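Local coordinates for L-arabinose ABC transporter, periplasmic L-arabinose-binding protein (Burkholderia thailandensis, PDB 4KZK), which probably binds L-arabinose, and here holds beta-D-galactose, in the periplasm as the sugar-capturing component of an ABC transporter, at residues Asp47-Gln52 with Asn266-Ala271; Ser286-Pro291 with Thr321-Ala326; Ala58-Lys63 with His294-Ser299. One frame throughout, in Å; residues are numbered along the deposited sequence.

Interaction 1: residues Asp47-Gln52 with Asn266-Ala271; sequences DDPWFQ and NGSQVA. With GAL (beta-D-galactopyranose), chain B.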
loop_
_atom_site.group_PDB
_atom_site.type_symbol
_atom_site.label_atom_id
_atom_site.label_comp_id
_atom_site.label_asym_id
_atom_site.label_seq_id
_atom_site.Cartn_x
_atom_site.Cartn_y
_atom_site.Cartn_z
ATOM N N ASP A 47 7.767 5.046 8.238
ATOM C CA ASP A 47 8.874 4.164 7.870
ATOM C C ASP A 47 8.556 3.326 6.621
ATOM O O ASP A 47 9.327 2.435 6.267
ATOM C CB ASP A 47 9.292 3.287 9.057
ATOM C CG ASP A 47 8.190 2.382 9.555
ATOM O OD1 ASP A 47 6.991 2.671 9.296
ATOM O OD2 ASP A 47 8.496 1.391 10.259
ATOM N N ASP A 48 7.428 3.607 5.983
ATOM C CA ASP A 48 7.081 3.053 4.666
ATOM C C ASP A 48 7.359 4.176 3.660
ATOM O O ASP A 48 6.760 5.249 3.748
ATOM C CB ASP A 48 5.598 2.660 4.655
ATOM C CG ASP A 48 5.058 2.310 3.274
ATOM O OD1 ASP A 48 5.792 2.440 2.275
ATOM O OD2 ASP A 48 3.851 1.951 3.216
ATOM N N PRO A 49 8.278 3.931 2.706
ATOM C CA PRO A 49 8.710 5.013 1.810
ATOM C C PRO A 49 7.593 5.517 0.919
ATOM O O PRO A 49 7.700 6.614 0.393
ATOM C CB PRO A 49 9.827 4.379 1.000
ATOM C CG PRO A 49 9.566 2.915 1.047
ATOM C CD PRO A 49 8.980 2.666 2.415
ATOM N N TRP A 50 6.522 4.742 0.742
ATOM C CA TRP A 50 5.333 5.247 0.043
ATOM C C TRP A 50 4.836 6.554 0.650
ATOM O O TRP A 50 4.496 7.495 -0.076
ATOM C CB TRP A 50 4.216 4.185 0.038
ATOM C CG TRP A 50 2.949 4.685 -0.519
ATOM C CD1 TRP A 50 1.819 5.030 0.170
ATOM C CD2 TRP A 50 2.679 4.947 -1.884
ATOM N NE1 TRP A 50 0.863 5.475 -0.698
ATOM C CE2 TRP A 50 1.366 5.435 -1.970
ATOM C CE3 TRP A 50 3.434 4.840 -3.061
ATOM C CZ2 TRP A 50 0.788 5.820 -3.188
ATOM C CZ3 TRP A 50 2.851 5.210 -4.248
ATOM C CH2 TRP A 50 1.536 5.665 -4.302
ATOM N N PHE A 51 4.791 6.622 1.978
ATOM C CA PHE A 51 4.276 7.813 2.633
ATOM C C PHE A 51 5.276 8.947 2.579
ATOM O O PHE A 51 4.902 10.105 2.493
ATOM C CB PHE A 51 3.812 7.476 4.062
ATOM C CG PHE A 51 2.594 6.614 4.072
ATOM C CD1 PHE A 51 1.400 7.093 3.605
ATOM C CD2 PHE A 51 2.645 5.298 4.475
ATOM C CE1 PHE A 51 0.296 6.267 3.536
ATOM C CE2 PHE A 51 1.547 4.472 4.391
ATOM C CZ PHE A 51 0.367 4.973 3.938
ATOM N N GLN A 52 6.544 8.605 2.594
ATOM C CA GLN A 52 7.583 9.603 2.340
ATOM C C GLN A 52 7.414 10.183 0.925
ATOM O O GLN A 52 7.598 11.392 0.693
ATOM C CB GLN A 52 8.990 9.007 2.549
ATOM C CG GLN A 52 9.288 8.599 4.003
ATOM C CD GLN A 52 9.366 9.764 4.983
ATOM O OE1 GLN A 52 9.553 10.910 4.586
ATOM N NE2 GLN A 52 9.216 9.473 6.276
ATOM N N ASN A 266 3.640 -1.029 -4.748
ATOM C CA ASN A 266 4.053 0.364 -4.468
ATOM C C ASN A 266 5.128 0.793 -5.444
ATOM O O ASN A 266 5.015 1.814 -6.069
ATOM C CB ASN A 266 4.558 0.611 -3.060
ATOM C CG ASN A 266 3.468 0.614 -2.030
ATOM O OD1 ASN A 266 2.285 0.668 -2.361
ATOM N ND2 ASN A 266 3.864 0.595 -0.755
ATOM N N GLY A 267 6.161 -0.023 -5.572
ATOM C CA GLY A 267 7.287 0.296 -6.442
ATOM C C GLY A 267 8.173 1.424 -5.935
ATOM O O GLY A 267 8.900 2.071 -6.697
ATOM N N SER A 268 8.108 1.668 -4.616
ATOM C CA SER A 268 8.925 2.673 -3.939
ATOM C C SER A 268 10.210 2.029 -3.389
ATOM O O SER A 268 10.661 0.990 -3.897
ATOM C CB SER A 268 8.108 3.357 -2.840
ATOM O OG SER A 268 8.797 4.438 -2.250
ATOM N N GLN A 269 10.816 2.648 -2.380
ATOM C CA GLN A 269 12.191 2.310 -2.025
ATOM C C GLN A 269 12.407 0.897 -1.507
ATOM O O GLN A 269 13.496 0.387 -1.627
ATOM C CB GLN A 269 12.745 3.350 -1.034
ATOM C CG GLN A 269 12.711 4.797 -1.563
ATOM C CD GLN A 269 13.506 5.013 -2.837
ATOM O OE1 GLN A 269 13.068 5.678 -3.798
ATOM N NE2 GLN A 269 14.646 4.433 -2.879
ATOM N N VAL A 270 11.385 0.247 -0.962
ATOM C CA VAL A 270 11.551 -1.143 -0.554
ATOM C C VAL A 270 11.766 -2.039 -1.785
ATOM O O VAL A 270 12.628 -2.907 -1.784
ATOM C CB VAL A 270 10.360 -1.643 0.285
ATOM C CG1 VAL A 270 10.478 -3.126 0.573
ATOM C CG2 VAL A 270 10.222 -0.853 1.586
ATOM N N ALA A 271 11.030 -1.778 -2.864
ATOM C CA ALA A 271 11.208 -2.522 -4.114
ATOM C C ALA A 271 12.579 -2.207 -4.677
ATOM O O ALA A 271 13.340 -3.092 -5.090
ATOM C CB ALA A 271 10.133 -2.130 -5.114
HETATM C C1 GAL B . -1.632 1.580 2.040
HETATM C C2 GAL B . -0.318 0.838 2.272
HETATM C C3 GAL B . 0.792 1.574 1.508
HETATM C C4 GAL B . 0.392 1.734 0.044
HETATM C C5 GAL B . -0.938 2.462 -0.031
HETATM C C6 GAL B . -1.424 2.599 -1.467
HETATM O O1 GAL B . -2.656 0.819 2.650
HETATM O O2 GAL B . -0.053 0.833 3.655
HETATM O O3 GAL B . 2.046 0.891 1.628
HETATM O O4 GAL B . 0.344 0.486 -0.603
HETATM O O5 GAL B . -1.910 1.683 0.652
HETATM O O6 GAL B . -2.670 3.277 -1.515
HETATM O O HOH W 1 6.534 0.614 0.411
#
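Pro49 lays its pyrrolidine ring against the first turn of helix 269-276, overlapping Ser268, Gln269 and Val270. Its CB meets Ser268 OG at 3.4 Å, and on the far side of the ring CD rests on Val270 CG2. That methyl is brought to the proline because CG1 stands opposite the backbone N, which leaves CG2 beside the N. Ser268 OG makes no bond across the contact; its polar partner is Asp53, one turn further along helix 49-65.

Nearer the sugar, Trp50 CB still touches the Asn266 amide, but the polar groups of the two segments are bridged by the sugar and a water. Asp48 OD1 and Asn266 ND2 stay 4.0 Å apart, too far for a bond, and a water fills the gap, donating to OD1 and accepting from ND2. The same two groups converge on galactose: the sugar O3 donates to Asp48 OD2 at 2.6 Å and receives Asn266 ND2 at 3.0 Å in a nearly straight bond (170°). Asn266 OD1 accepts from O4 at 2.6 Å, so one amide uses both ends on neighbouring hydroxyls.

Asp48 is itself held by its helix, since OD1 takes Trp50 N as an N-cap bond that approaches from above the carboxylate plane. With the Trp50 side chain swung to the trans position (chi1 174°), the indole slides beneath the sugar: C4 lies over one face, and NE1 comes within 3.6 Å of galactose C5 while donating to Asp123. The amide plane of Asn266 is turned only 19° from the indole. A sugar stacked on an aromatic face, with polar side chains of both lobes meeting at its hydroxyls, is characteristic of the interdomain cleft of periplasmic sugar-binding proteins, and is consistent with the closed, ligand-bound form.

Interaction 2: residues Ser286-Pro291 with Thr321-Ala326; sequences SILLNP and TLITRA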
loop_
_atom_site.group_PDB
_atom_site.type_symbol
_atom_site.label_atom_id
_atom_site.label_comp_id
_atom_site.label_asym_id
_atom_site.label_seq_id
_atom_site.Cartn_x
_atom_site.Cartn_y
_atom_site.Cartn_z
ATOM N N SER A 286 7.263 -5.486 -8.640
ATOM C CA SER A 286 6.295 -4.731 -7.854
ATOM C C SER A 286 5.353 -3.993 -8.764
ATOM O O SER A 286 5.744 -3.612 -9.869
ATOM C CB SER A 286 7.043 -3.730 -6.968
ATOM O OG SER A 286 6.172 -2.961 -6.175
ATOM N N ILE A 287 4.122 -3.754 -8.322
ATOM C CA ILE A 287 3.235 -2.893 -9.110
ATOM C C ILE A 287 3.493 -1.453 -8.690
ATOM O O ILE A 287 3.189 -1.052 -7.540
ATOM C CB ILE A 287 1.739 -3.253 -8.954
ATOM C CG1 ILE A 287 1.476 -4.738 -9.215
ATOM C CG2 ILE A 287 0.897 -2.349 -9.852
ATOM C CD1 ILE A 287 1.940 -5.218 -10.574
ATOM N N LEU A 288 4.074 -0.699 -9.613
ATOM C CA LEU A 288 4.442 0.677 -9.410
ATOM C C LEU A 288 3.179 1.526 -9.353
ATOM O O LEU A 288 2.406 1.538 -10.317
ATOM C CB LEU A 288 5.336 1.162 -10.554
ATOM C CG LEU A 288 5.742 2.628 -10.519
ATOM C CD1 LEU A 288 6.648 2.942 -9.333
ATOM C CD2 LEU A 288 6.432 3.049 -11.819
ATOM N N LEU A 289 2.988 2.187 -8.225
ATOM C CA LEU A 289 1.942 3.187 -8.042
ATOM C C LEU A 289 2.470 4.608 -8.265
ATOM O O LEU A 289 3.675 4.846 -8.394
ATOM C CB LEU A 289 1.371 3.067 -6.627
ATOM C CG LEU A 289 0.812 1.696 -6.238
ATOM C CD1 LEU A 289 0.307 1.771 -4.810
ATOM C CD2 LEU A 289 -0.272 1.161 -7.164
ATOM N N ASN A 290 1.545 5.565 -8.266
ATOM C CA ASN A 290 1.869 6.946 -8.583
ATOM C C ASN A 290 1.673 7.895 -7.388
ATOM O O ASN A 290 0.571 8.425 -7.182
ATOM C CB ASN A 290 1.063 7.434 -9.784
ATOM C CG ASN A 290 1.579 8.759 -10.305
ATOM O OD1 ASN A 290 2.341 9.443 -9.617
ATOM N ND2 ASN A 290 1.156 9.146 -11.499
ATOM N N PRO A 291 2.743 8.156 -6.607
ATOM C CA PRO A 291 2.548 8.974 -5.415
ATOM C C PRO A 291 2.357 10.458 -5.723
ATOM O O PRO A 291 2.017 11.250 -4.837
ATOM C CB PRO A 291 3.843 8.769 -4.632
ATOM C CG PRO A 291 4.876 8.530 -5.695
ATOM C CD PRO A 291 4.143 7.679 -6.702
ATOM N N THR A 321 1.494 -0.175 -12.832
ATOM C CA THR A 321 2.099 -1.034 -13.836
ATOM C C THR A 321 3.253 -1.819 -13.232
ATOM O O THR A 321 3.922 -1.364 -12.289
ATOM C CB THR A 321 2.643 -0.259 -15.047
ATOM O OG1 THR A 321 3.701 0.592 -14.611
ATOM C CG2 THR A 321 1.546 0.565 -15.713
ATOM N N LEU A 322 3.485 -2.997 -13.785
ATOM C CA LEU A 322 4.526 -3.866 -13.263
ATOM C C LEU A 322 5.918 -3.322 -13.533
ATOM O O LEU A 322 6.217 -2.932 -14.665
ATOM C CB LEU A 322 4.400 -5.261 -13.867
ATOM C CG LEU A 322 5.559 -6.203 -13.561
ATOM C CD1 LEU A 322 5.527 -6.585 -12.098
ATOM C CD2 LEU A 322 5.512 -7.412 -14.481
ATOM N N ILE A 323 6.764 -3.325 -12.500
ATOM C CA ILE A 323 8.197 -3.069 -12.658
ATOM C C ILE A 323 8.976 -4.256 -12.121
ATOM O O ILE A 323 8.583 -4.902 -11.151
ATOM C CB ILE A 323 8.682 -1.755 -12.025
ATOM C CG1 ILE A 323 8.410 -1.681 -10.521
ATOM C CG2 ILE A 323 8.068 -0.568 -12.766
ATOM C CD1 ILE A 323 9.083 -0.474 -9.883
ATOM N N THR A 324 10.077 -4.529 -12.800
ATOM C CA THR A 324 11.050 -5.509 -12.403
ATOM C C THR A 324 12.434 -4.847 -12.494
ATOM O O THR A 324 12.547 -3.686 -12.803
ATOM C CB THR A 324 11.021 -6.699 -13.374
ATOM O OG1 THR A 324 11.495 -6.259 -14.648
ATOM C CG2 THR A 324 9.612 -7.298 -13.482
ATOM N N ARG A 325 13.505 -5.605 -12.234
ATOM C CA ARG A 325 14.849 -5.080 -12.379
ATOM C C ARG A 325 15.088 -4.517 -13.778
ATOM O O ARG A 325 15.849 -3.567 -13.923
ATOM C CB ARG A 325 15.869 -6.158 -12.040
ATOM C CG ARG A 325 15.923 -6.468 -10.543
ATOM C CD ARG A 325 16.690 -7.732 -10.193
ATOM N NE ARG A 325 16.704 -7.940 -8.740
ATOM C CZ ARG A 325 15.691 -8.428 -8.029
ATOM N NH1 ARG A 325 14.548 -8.793 -8.620
ATOM N NH2 ARG A 325 15.803 -8.549 -6.710
ATOM N N ALA A 326 14.436 -5.080 -14.793
ATOM C CA ALA A 326 14.715 -4.711 -16.186
ATOM C C ALA A 326 14.151 -3.341 -16.599
ATOM O O ALA A 326 14.718 -2.664 -17.469
ATOM C CB ALA A 326 14.148 -5.774 -17.105
#
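Ile323 and Leu288 press together on one face of an antiparallel beta ladder, in which strand 283-288 pairs with strand 315-324 inside the sheet of a periplasmic-binding-protein fold. Three successive pairs make the register. Ser286 with Ile323 and Leu288 with Thr321 are hydrogen-bonded pairs, and Ile287 with Leu322, between them, is a non-hydrogen-bonded pair. The Ser286 pair is joined in both directions: Ile323 N reaches Ser286 O at 2.8 Å in an almost straight bond (173°), and Ser286 N returns to Ile323 O at 2.9 Å. At the other end Leu288 N gives to Thr321 O at 2.8 Å, whereas the reverse bond, Thr321 N to Leu288 O, stretches to 3.2 Å.

Packing is closest on the face shared by Leu288 and Ile323. Leu288 CB sits 3.9 Å from Ile323 CG2, and Ile323 CG1, placed between its own backbone N and carbonyl carbon (chi1 59°), lies against Ser286 O. Helix 328-334, with Ala331 on both side chains, covers this face. Ser286 also points to this side, where its OG bonds to Asp240. The same face opens to solvent at Thr321, whose side chain is exposed and comes no nearer than 4.4 Å, OG1 to Leu288 CB.

The opposite face is looser. Ile287 CD1 touches Leu322 CB at 4.1 Å, the two side chains crossing nearly at right angles, and helix 144-161 covers them through residues such as Val151 and Ala154. Beyond Ile323, Thr324 OG1 accepts from Ala326 N in an ST turn. Within the ladder, Ile287 CA makes a CA-H...O contact with Thr321 O, 3.6 Å away.

Interaction 3: residues Ala58-Lys63 with His294-Ser299; sequences AEQAAK and HGYDTS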
loop_
_atom_site.group_PDB
_atom_site.type_symbol
_atom_site.label_atom_id
_atom_site.label_comp_id
_atom_site.label_asym_id
_atom_site.label_seq_id
_atom_site.Cartn_x
_atom_site.Cartn_y
_atom_site.Cartn_z
ATOM N N ALA A 58 3.400 16.177 -1.916
ATOM C CA ALA A 58 2.582 17.160 -1.205
ATOM C C ALA A 58 3.377 18.446 -0.976
ATOM O O ALA A 58 2.810 19.526 -1.072
ATOM C CB ALA A 58 2.065 16.612 0.115
ATOM N N GLU A 59 4.676 18.334 -0.691
ATOM C CA GLU A 59 5.558 19.508 -0.583
ATOM C C GLU A 59 5.666 20.270 -1.887
ATOM O O GLU A 59 5.762 21.520 -1.896
ATOM C CB GLU A 59 6.971 19.115 -0.148
ATOM C CG GLU A 59 7.111 18.766 1.317
ATOM C CD GLU A 59 6.954 19.962 2.245
ATOM O OE1 GLU A 59 6.869 21.136 1.777
ATOM O OE2 GLU A 59 6.951 19.716 3.463
ATOM N N GLN A 60 5.704 19.545 -3.001
ATOM C CA GLN A 60 5.733 20.193 -4.322
ATOM C C GLN A 60 4.437 20.984 -4.545
ATOM O O GLN A 60 4.465 22.122 -5.055
ATOM C CB GLN A 60 5.942 19.134 -5.415
ATOM C CG GLN A 60 6.291 19.624 -6.813
ATOM C CD GLN A 60 6.578 18.461 -7.770
ATOM O OE1 GLN A 60 6.007 18.382 -8.867
ATOM N NE2 GLN A 60 7.467 17.555 -7.360
ATOM N N ALA A 61 3.310 20.406 -4.128
ATOM C CA ALA A 61 2.012 21.089 -4.198
ATOM C C ALA A 61 2.002 22.358 -3.342
ATOM O O ALA A 61 1.477 23.390 -3.769
ATOM C CB ALA A 61 0.893 20.140 -3.779
ATOM N N ALA A 62 2.627 22.286 -2.166
ATOM C CA ALA A 62 2.709 23.416 -1.238
ATOM C C ALA A 62 3.468 24.579 -1.867
ATOM O O ALA A 62 2.999 25.733 -1.857
ATOM C CB ALA A 62 3.390 23.001 0.049
ATOM N N LYS A 63 4.650 24.286 -2.410
ATOM C CA LYS A 63 5.457 25.312 -3.058
ATOM C C LYS A 63 4.704 25.901 -4.251
ATOM O O LYS A 63 4.654 27.125 -4.410
ATOM C CB LYS A 63 6.816 24.758 -3.501
ATOM N N HIS A 294 -1.398 10.596 -5.326
ATOM C CA HIS A 294 -1.782 10.504 -3.917
ATOM C C HIS A 294 -1.254 11.619 -3.026
ATOM O O HIS A 294 -1.815 11.867 -1.969
ATOM C CB HIS A 294 -1.355 9.141 -3.359
ATOM C CG HIS A 294 -2.132 7.996 -3.921
ATOM N ND1 HIS A 294 -2.604 6.961 -3.140
ATOM C CD2 HIS A 294 -2.507 7.715 -5.192
ATOM C CE1 HIS A 294 -3.237 6.089 -3.910
ATOM N NE2 HIS A 294 -3.204 6.531 -5.156
ATOM N N GLY A 295 -0.177 12.292 -3.437
ATOM C CA GLY A 295 0.430 13.370 -2.649
ATOM C C GLY A 295 0.174 14.750 -3.218
ATOM O O GLY A 295 -0.176 15.663 -2.477
ATOM N N TYR A 296 0.393 14.919 -4.519
ATOM C CA TYR A 296 0.250 16.250 -5.133
ATOM C C TYR A 296 -1.229 16.517 -5.463
ATOM O O TYR A 296 -1.757 17.561 -5.055
ATOM C CB TYR A 296 1.202 16.367 -6.339
ATOM C CG TYR A 296 1.306 17.727 -6.984
ATOM C CD1 TYR A 296 0.345 18.146 -7.859
ATOM C CD2 TYR A 296 2.382 18.556 -6.718
ATOM C CE1 TYR A 296 0.422 19.383 -8.469
ATOM C CE2 TYR A 296 2.487 19.814 -7.317
ATOM C CZ TYR A 296 1.496 20.223 -8.187
ATOM O OH TYR A 296 1.566 21.457 -8.815
ATOM N N ASP A 297 -1.910 15.593 -6.139
ATOM C CA ASP A 297 -3.299 15.851 -6.589
ATOM C C ASP A 297 -4.288 15.931 -5.434
ATOM O O ASP A 297 -5.232 16.720 -5.470
ATOM C CB ASP A 297 -3.797 14.820 -7.607
ATOM C CG ASP A 297 -3.129 14.966 -8.955
ATOM O OD1 ASP A 297 -2.170 15.743 -9.049
ATOM O OD2 ASP A 297 -3.580 14.298 -9.899
ATOM N N THR A 298 -4.091 15.112 -4.410
ATOM C CA THR A 298 -4.926 15.216 -3.229
ATOM C C THR A 298 -4.745 16.595 -2.595
ATOM O O THR A 298 -5.730 17.241 -2.215
ATOM C CB THR A 298 -4.564 14.153 -2.187
ATOM O OG1 THR A 298 -3.153 14.214 -1.928
ATOM C CG2 THR A 298 -4.986 12.758 -2.673
ATOM N N SER A 299 -3.499 17.050 -2.482
ATOM C CA SER A 299 -3.216 18.324 -1.825
ATOM C C SER A 299 -3.825 19.487 -2.615
ATOM O O SER A 299 -4.345 20.442 -2.029
ATOM C CB SER A 299 -1.704 18.527 -1.639
ATOM O OG SER A 299 -1.129 17.573 -0.753
#
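Ala61 and Tyr296 form the centre of a helix-helix contact in which helix 49-65 runs beside helix 291-308 on one side of a parallel-stranded alpha/beta lobe. The methyl of Ala61 lies over one face of the phenol ring in a CH-pi contact, 4.0 Å from CB to the ring centroid and displaced toward the rim. The ring's CD2 comes close to the backbone as well, 3.3 Å from Ala61 N. This placement follows from a Tyr296 CG that stands trans to the backbone N (chi1 -173°). Gln60 supplies the neighbouring wall: its CB lies in the ring plane at the edge, 3.8 Å from Tyr296 CD2, and the two side chains cross at about a right angle, amide and ring planes 61° apart.

Toward the N-terminal side of the contact, Ala58 and Gly295 bring their CA atoms to 4.6 Å, and Ala58 CA donates a CA-H...O contact to Gly295 O. The short segment axes approach to 7.6 Å at an angle of 37°.

In the second shell, Asp64 on the partner helix bonds the Tyr296 hydroxyl, which would hold the ring's outer end. Towards the sheet, Phe41 of strand 38-43 touches Ala58 and Ser299, while Phe67 touches Ala61 and Ser299. Ser299 closes the row: its OG packs 3.4 Å from Ala58 CB and donates to Gly295 O at 2.7 Å, nearly in line with the carbonyl bond.

Helix 49-65 serves two of these contacts. Its N-terminal turn meets the other lobe at the sugar in interaction 1, and its later turns pack on helix 291-308 in interaction 3; Trp50 and His294 touch edge-to-face between them. Interaction 2 adjoins interaction 1 through the backbone, where Ile287 and Leu289 are bonded to the sugar-binding Asn266. Interactions 2 and 3 are largely buried, one carried by main-chain hydrogen bonds, the other by small side chains and an aromatic face. Interactions 1 and 3 both lack a direct hydrogen bond between their segments; interaction 1, partly buried in the cleft, adds ligand and water bridges to its Pro49 packing.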